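Local coordinates for protein inositol monophosphatase (Zymomonas mobilis, PDB 4N81) that probably hydrolyses phosphate monoesters such as inositol monophosphate, using magnesium, at residues D18-I23 with R48-A53; A53-L58 with W83-I88; G102-L107 with F211-P216. All blocks are in the same frame, centred on the assembly; numbering follows the deposited sequence.

Interaction 1: residues D18-I23 with R48-A53; sequences DVAADI and RGAEQA
Helix segments 18-23 and 48-53 pack almost antiparallel, at 155°, with axes 8.7 Å apart, and Ala20 and Ala50 sit opposite each other with CA atoms 4.7 Å apart. Small residues allow this: the two methyls meet side by side, Ala20 CB lying 4.0 Å from Ala50 CB, and Gly49 presents bare backbone. Ile23 fills in beside this pair with both branches. Its CG2, anti to the backbone N, sits against the Gly49-Ala50 peptide, 3.6 Å from Ala50 N, while the longer branch reaches out across the interface, leaning a little back toward Val19, so that Ile23 CD1 presses on Ala53 CB at 3.5 Å, a tight fit for two carbons, and rests against Gly49 O. These are the two long helices, 7-24 and 42-61, that lie together on one side of the large mixed sheet in the inositol monophosphatase fold; Ala50 also touches Pro87, where the chain turns a corner. One turn before Ile23, Val19 CG1 comes to the same methyl beside Ile23 CD1, 3.6 Å from Ala53 CB, so two branched side chains of helix 7-24 share it. Cutting Ile23 back to an alanine is likely to leave the Ala53 methyl with Val19 CG1 as its one close neighbour from 18-23 and to open a gap beside Gly49. Away from the interface, Asp18 forms a salt bridge with Arg126.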
# COMPACT_ATOMS: atom_id res chain seq x y z
N ASP A 18 -9.13 18.08 -9.85
CA ASP A 18 -8.58 17.91 -11.21
C ASP A 18 -7.31 18.74 -11.41
O ASP A 18 -6.29 18.27 -11.97
CB ASP A 18 -9.57 18.40 -12.29
CG ASP A 18 -10.81 17.51 -12.38
OD1 ASP A 18 -10.78 16.38 -11.83
OD2 ASP A 18 -11.80 17.95 -13.03
N VAL A 19 -7.36 19.97 -10.90
CA VAL A 19 -6.22 20.85 -11.06
C VAL A 19 -5.01 20.31 -10.29
O VAL A 19 -3.83 20.24 -10.83
CB VAL A 19 -6.64 22.27 -10.61
CG1 VAL A 19 -5.44 23.15 -10.37
CG2 VAL A 19 -7.64 22.87 -11.66
N ALA A 20 -5.29 19.86 -9.07
CA ALA A 20 -4.20 19.28 -8.28
C ALA A 20 -3.62 18.01 -8.95
O ALA A 20 -2.38 17.81 -8.98
CB ALA A 20 -4.70 18.93 -6.84
N ALA A 21 -4.51 17.19 -9.54
CA ALA A 21 -4.07 15.92 -10.10
C ALA A 21 -3.11 16.19 -11.25
O ALA A 21 -2.07 15.51 -11.37
CB ALA A 21 -5.27 15.09 -10.65
N ASP A 22 -3.50 17.12 -12.11
CA ASP A 22 -2.65 17.36 -13.29
C ASP A 22 -1.32 17.94 -12.88
O ASP A 22 -0.32 17.75 -13.59
CB ASP A 22 -3.31 18.30 -14.30
CG ASP A 22 -4.55 17.68 -14.93
OD1 ASP A 22 -5.42 18.43 -15.43
OD2 ASP A 22 -4.65 16.43 -14.90
N ILE A 23 -1.28 18.68 -11.78
CA ILE A 23 0.03 19.19 -11.37
C ILE A 23 0.93 18.11 -10.72
O ILE A 23 2.14 18.05 -10.96
CB ILE A 23 -0.17 20.34 -10.39
CG1 ILE A 23 -0.67 21.55 -11.17
CG2 ILE A 23 1.11 20.64 -9.60
CD1 ILE A 23 -1.39 22.57 -10.29
N ARG A 48 3.56 22.07 -3.40
CA ARG A 48 3.46 23.52 -3.51
C ARG A 48 2.73 23.96 -4.76
O ARG A 48 1.93 24.92 -4.72
CB ARG A 48 4.86 24.19 -3.56
CG ARG A 48 5.78 24.03 -2.33
CD ARG A 48 7.07 24.90 -2.47
NE ARG A 48 6.79 26.29 -2.87
CZ ARG A 48 7.69 27.14 -3.37
NH1 ARG A 48 8.95 26.76 -3.55
NH2 ARG A 48 7.34 28.39 -3.70
N GLY A 49 3.02 23.33 -5.90
CA GLY A 49 2.36 23.81 -7.11
C GLY A 49 0.84 23.53 -7.06
O GLY A 49 0.02 24.38 -7.49
N ALA A 50 0.47 22.38 -6.49
CA ALA A 50 -0.97 22.06 -6.40
C ALA A 50 -1.69 22.99 -5.43
O ALA A 50 -2.78 23.49 -5.70
CB ALA A 50 -1.18 20.59 -5.99
N GLU A 51 -1.05 23.25 -4.29
CA GLU A 51 -1.68 24.12 -3.31
C GLU A 51 -1.82 25.51 -3.86
O GLU A 51 -2.85 26.16 -3.65
CB GLU A 51 -0.87 24.20 -2.03
CG GLU A 51 -1.70 24.86 -0.94
CD GLU A 51 -0.88 25.37 0.19
OE1 GLU A 51 -1.10 26.55 0.58
OE2 GLU A 51 -0.03 24.60 0.70
N GLN A 52 -0.80 25.99 -4.58
CA GLN A 52 -0.91 27.33 -5.11
C GLN A 52 -2.01 27.42 -6.14
O GLN A 52 -2.81 28.38 -6.12
CB GLN A 52 0.43 27.79 -5.74
CG GLN A 52 1.53 27.98 -4.71
CD GLN A 52 2.91 28.14 -5.35
OE1 GLN A 52 3.05 28.15 -6.58
NE2 GLN A 52 3.95 28.25 -4.51
N ALA A 53 -2.12 26.42 -7.01
CA ALA A 53 -3.17 26.51 -8.02
C ALA A 53 -4.59 26.44 -7.41
O ALA A 53 -5.51 27.21 -7.79
CB ALA A 53 -2.99 25.42 -9.11

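Interaction 2: residues A53-L58 with W83-I88; sequences AMRAIL and WVLDPI
Leu58 and Trp83 each carry CG anti to the carbonyl carbon (chi1 -74° for the leucine), which sends the leucine fork down from its helix onto the indole rising from the strand. Leu58 CD2 stands almost exactly on the normal of the five-membered ring, 3.6 Å from its centroid and 2° off, a CH-pi contact over one face. The other branch tucks in at the root of the ring, Leu58 CD1 being 3.7 Å from Trp83 CB. Trp83 NE1 is hydrogen-bonded to Asp65 OD1, which helps fix the turn of the indole. Next along the strand, Leu85 rests its CD1 methyl against two helix residues one turn apart, 3.8 Å from Met54 CB and 4.0 Å from Leu58 CD1. Met54 runs past Leu85 in the opposite direction and then bends at its last torsion (chi3 -74°), setting Met54 CE against Pro87 CG at 3.8 Å. Alternate strand residues thus face the helix; Val84 and Asp86 point away. Helix 42-61 is laid nearly antiparallel on strand 81-86, the alpha-on-beta layer of the inositol monophosphatase fold; the strand carries Asp86, and Ile88 follows just past the corner at Pro87, both predicted ligands of the catalytic magnesium.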
# COMPACT_ATOMS: atom_id res chain seq x y z
N ALA A 53 -2.12 26.42 -7.01
CA ALA A 53 -3.17 26.51 -8.02
C ALA A 53 -4.59 26.44 -7.41
O ALA A 53 -5.51 27.21 -7.79
CB ALA A 53 -2.99 25.42 -9.11
N MET A 54 -4.75 25.55 -6.42
CA MET A 54 -6.07 25.44 -5.78
C MET A 54 -6.42 26.72 -5.00
O MET A 54 -7.57 27.17 -5.02
CB MET A 54 -6.15 24.23 -4.84
CG MET A 54 -6.09 22.88 -5.55
SD MET A 54 -6.38 21.47 -4.42
CE MET A 54 -4.83 21.46 -3.55
N ARG A 55 -5.42 27.30 -4.34
CA ARG A 55 -5.66 28.54 -3.60
C ARG A 55 -6.05 29.66 -4.53
O ARG A 55 -6.92 30.50 -4.17
CB ARG A 55 -4.41 28.97 -2.83
CG ARG A 55 -4.14 28.16 -1.57
CD ARG A 55 -2.95 28.72 -0.80
NE ARG A 55 -3.19 28.71 0.64
CZ ARG A 55 -3.74 29.72 1.30
NH1 ARG A 55 -4.10 30.82 0.65
NH2 ARG A 55 -3.93 29.63 2.62
N ALA A 56 -5.44 29.71 -5.71
CA ALA A 56 -5.77 30.84 -6.62
C ALA A 56 -7.21 30.71 -7.08
O ALA A 56 -7.97 31.73 -7.18
CB ALA A 56 -4.85 30.85 -7.84
N ILE A 57 -7.61 29.45 -7.33
CA ILE A 57 -9.00 29.25 -7.73
C ILE A 57 -9.96 29.60 -6.58
O ILE A 57 -10.98 30.27 -6.80
CB ILE A 57 -9.25 27.79 -8.19
CG1 ILE A 57 -8.58 27.56 -9.54
CG2 ILE A 57 -10.76 27.47 -8.26
CD1 ILE A 57 -8.40 26.07 -9.84
N LEU A 58 -9.62 29.21 -5.34
CA LEU A 58 -10.50 29.55 -4.24
C LEU A 58 -10.59 31.07 -4.01
O LEU A 58 -11.67 31.61 -3.69
CB LEU A 58 -10.07 28.82 -2.96
CG LEU A 58 -10.43 27.33 -2.99
CD1 LEU A 58 -9.76 26.61 -1.84
CD2 LEU A 58 -11.95 27.15 -2.89
N TRP A 83 -12.19 26.20 3.56
CA TRP A 83 -11.68 25.09 2.75
C TRP A 83 -10.39 24.52 3.36
O TRP A 83 -9.51 25.29 3.80
CB TRP A 83 -11.39 25.60 1.33
CG TRP A 83 -12.67 25.95 0.61
CD1 TRP A 83 -13.33 27.14 0.64
CD2 TRP A 83 -13.45 25.06 -0.20
NE1 TRP A 83 -14.48 27.06 -0.13
CE2 TRP A 83 -14.58 25.79 -0.65
CE3 TRP A 83 -13.31 23.72 -0.57
CZ2 TRP A 83 -15.55 25.22 -1.47
CZ3 TRP A 83 -14.28 23.16 -1.38
CH2 TRP A 83 -15.39 23.91 -1.82
N VAL A 84 -10.27 23.19 3.36
CA VAL A 84 -9.10 22.54 3.93
C VAL A 84 -8.50 21.73 2.80
O VAL A 84 -9.19 20.90 2.24
CB VAL A 84 -9.53 21.60 5.09
CG1 VAL A 84 -8.31 20.90 5.73
CG2 VAL A 84 -10.27 22.39 6.18
N LEU A 85 -7.24 22.00 2.44
CA LEU A 85 -6.57 21.31 1.32
C LEU A 85 -5.36 20.52 1.80
O LEU A 85 -4.57 21.02 2.60
CB LEU A 85 -6.08 22.35 0.31
CG LEU A 85 -7.14 23.39 -0.08
CD1 LEU A 85 -6.56 24.42 -1.02
CD2 LEU A 85 -8.36 22.75 -0.68
N ASP A 86 -5.23 19.29 1.35
CA ASP A 86 -3.98 18.56 1.50
C ASP A 86 -3.62 17.99 0.11
O ASP A 86 -4.18 16.95 -0.28
CB ASP A 86 -4.11 17.43 2.53
CG ASP A 86 -2.73 16.91 2.98
OD1 ASP A 86 -1.72 17.53 2.58
OD2 ASP A 86 -2.66 15.92 3.75
N PRO A 87 -2.73 18.67 -0.65
CA PRO A 87 -2.50 18.18 -2.03
C PRO A 87 -2.04 16.72 -2.09
O PRO A 87 -2.45 15.97 -2.97
CB PRO A 87 -1.33 19.07 -2.50
CG PRO A 87 -1.60 20.42 -1.75
CD PRO A 87 -2.09 19.98 -0.38
N ILE A 88 -1.21 16.32 -1.13
CA ILE A 88 -0.68 14.95 -1.07
C ILE A 88 -0.76 14.45 0.38
O ILE A 88 0.15 14.65 1.17
CB ILE A 88 0.77 14.86 -1.60
CG1 ILE A 88 0.83 15.37 -3.07
CG2 ILE A 88 1.31 13.40 -1.51
CD1 ILE A 88 2.26 15.54 -3.61

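Interaction 3: residues G102-L107 with F211-P216; sequences GTLIAL and FAALVP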
# COMPACT_ATOMS: atom_id res chain seq x y z
N GLY A 102 -3.31 10.49 -1.54
CA GLY A 102 -4.46 11.16 -2.19
C GLY A 102 -4.48 12.66 -1.94
O GLY A 102 -3.95 13.16 -0.94
N THR A 103 -5.11 13.39 -2.85
CA THR A 103 -5.39 14.79 -2.59
C THR A 103 -6.66 14.80 -1.74
O THR A 103 -7.66 14.16 -2.09
CB THR A 103 -5.67 15.50 -3.92
OG1 THR A 103 -4.47 15.49 -4.71
CG2 THR A 103 -6.14 16.98 -3.68
N LEU A 104 -6.65 15.57 -0.65
CA LEU A 104 -7.86 15.73 0.16
C LEU A 104 -8.35 17.15 0.02
O LEU A 104 -7.56 18.09 0.20
CB LEU A 104 -7.53 15.48 1.64
CG LEU A 104 -6.87 14.14 1.97
CD1 LEU A 104 -6.69 13.94 3.49
CD2 LEU A 104 -7.78 13.02 1.42
N ILE A 105 -9.65 17.31 -0.26
CA ILE A 105 -10.26 18.65 -0.27
C ILE A 105 -11.50 18.60 0.63
O ILE A 105 -12.34 17.70 0.49
CB ILE A 105 -10.67 18.99 -1.72
CG1 ILE A 105 -9.41 19.10 -2.61
CG2 ILE A 105 -11.59 20.28 -1.77
CD1 ILE A 105 -9.65 18.77 -4.06
N ALA A 106 -11.68 19.58 1.49
CA ALA A 106 -12.86 19.55 2.33
C ALA A 106 -13.43 20.94 2.46
O ALA A 106 -12.68 21.91 2.37
CB ALA A 106 -12.50 19.01 3.69
N LEU A 107 -14.75 21.03 2.63
CA LEU A 107 -15.40 22.28 3.04
C LEU A 107 -15.92 22.04 4.47
O LEU A 107 -16.53 21.00 4.74
CB LEU A 107 -16.60 22.60 2.14
CG LEU A 107 -17.44 23.82 2.55
CD1 LEU A 107 -16.56 25.08 2.66
CD2 LEU A 107 -18.60 24.05 1.55
N PHE A 211 -7.74 14.77 8.02
CA PHE A 211 -9.00 14.04 8.28
C PHE A 211 -10.30 14.77 7.95
O PHE A 211 -11.40 14.13 7.86
CB PHE A 211 -9.06 13.44 9.73
CG PHE A 211 -9.00 14.48 10.83
CD1 PHE A 211 -10.15 15.13 11.26
CD2 PHE A 211 -7.79 14.79 11.44
CE1 PHE A 211 -10.11 16.07 12.31
CE2 PHE A 211 -7.74 15.73 12.47
CZ PHE A 211 -8.90 16.37 12.91
N ALA A 212 -10.18 16.09 7.74
CA ALA A 212 -11.40 16.85 7.47
C ALA A 212 -12.19 16.22 6.32
O ALA A 212 -13.39 16.00 6.45
CB ALA A 212 -11.07 18.34 7.13
N ALA A 213 -11.51 15.93 5.20
CA ALA A 213 -12.25 15.38 4.01
C ALA A 213 -12.80 13.98 4.29
O ALA A 213 -13.76 13.52 3.63
CB ALA A 213 -11.31 15.31 2.78
N LEU A 214 -12.13 13.25 5.18
CA LEU A 214 -12.51 11.85 5.36
C LEU A 214 -13.85 11.69 6.05
O LEU A 214 -14.58 10.69 5.82
CB LEU A 214 -11.46 11.14 6.21
CG LEU A 214 -10.00 11.33 5.76
CD1 LEU A 214 -9.11 10.67 6.75
CD2 LEU A 214 -9.78 10.76 4.34
N VAL A 215 -14.14 12.61 6.97
CA VAL A 215 -15.37 12.37 7.76
C VAL A 215 -16.70 12.24 6.94
O VAL A 215 -17.46 11.28 7.12
CB VAL A 215 -15.52 13.45 8.92
CG1 VAL A 215 -16.79 13.17 9.80
CG2 VAL A 215 -14.23 13.50 9.81
N PRO A 216 -17.01 13.20 6.05
CA PRO A 216 -18.24 13.08 5.25
C PRO A 216 -18.25 11.84 4.38
O PRO A 216 -19.31 11.27 4.12
CB PRO A 216 -18.24 14.36 4.38
CG PRO A 216 -17.29 15.28 5.04
CD PRO A 216 -16.28 14.45 5.75
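The turn leading into helix 214-220 docks on strand 102-109 of the large sheet, just after Asp210, a predicted ligand of the catalytic magnesium. Ala213 contributes most from this side, flanked by Ala212 and Leu214; with only methyls between them the two backbones come close, the CA atoms of Ala106 and Ala213 being 4.5 Å apart. The Ala106 methyl lies against the chain itself, with Ala106 CB 3.6 Å from Ala213 N, and Ala106 CB meets Ala212 CB at 3.8 Å. Ala213 in turn sets its own methyl on the strand, Ala213 CB being 3.5 Å from Ile105 O and 4.0 Å from Leu104 CB. Leu104 and Ala106 face this turn, whereas Ile105 points to the other side of the sheet, where it touches Leu16 and Ala17 of helix 7-24; the sheet is thus a layer with helices on both faces, as in the inositol monophosphatase fold. At the edge of the patch Leu214, with CG anti to the carbonyl carbon (chi1 -50°), swings its fork back to the strand and crosses Leu104 at a slant, Leu214 CD2 lying 4.2 Å from Leu104 CD2. Ile118 of strand 112-120 touches both leucines.

Overall arrangement
Interactions 1 and 2 share Ala53 and work from helix 42-61, whose neighbouring sides meet helix 7-24 and strand 81-86; their centres are about 8 Å apart. They join where Ala50 CB lies 3.8 Å from Pro87 CB. Interaction 3 sits across the sheet, its centre about 12 Å from that of interaction 2 and 16 Å from that of interaction 1, which it touches through Ala20 CB, 4.0 Å from Thr103 CG2. Adjacent strands tie it to interaction 2: Asp86 O is 2.9 Å from Leu104 N and Pro87 O 2.7 Å from Thr103 OG1, both probable hydrogen bonds. Predicted magnesium ligands gather here, Asp86 and Ile88 in interaction 2 and Asp210 immediately before interaction 3.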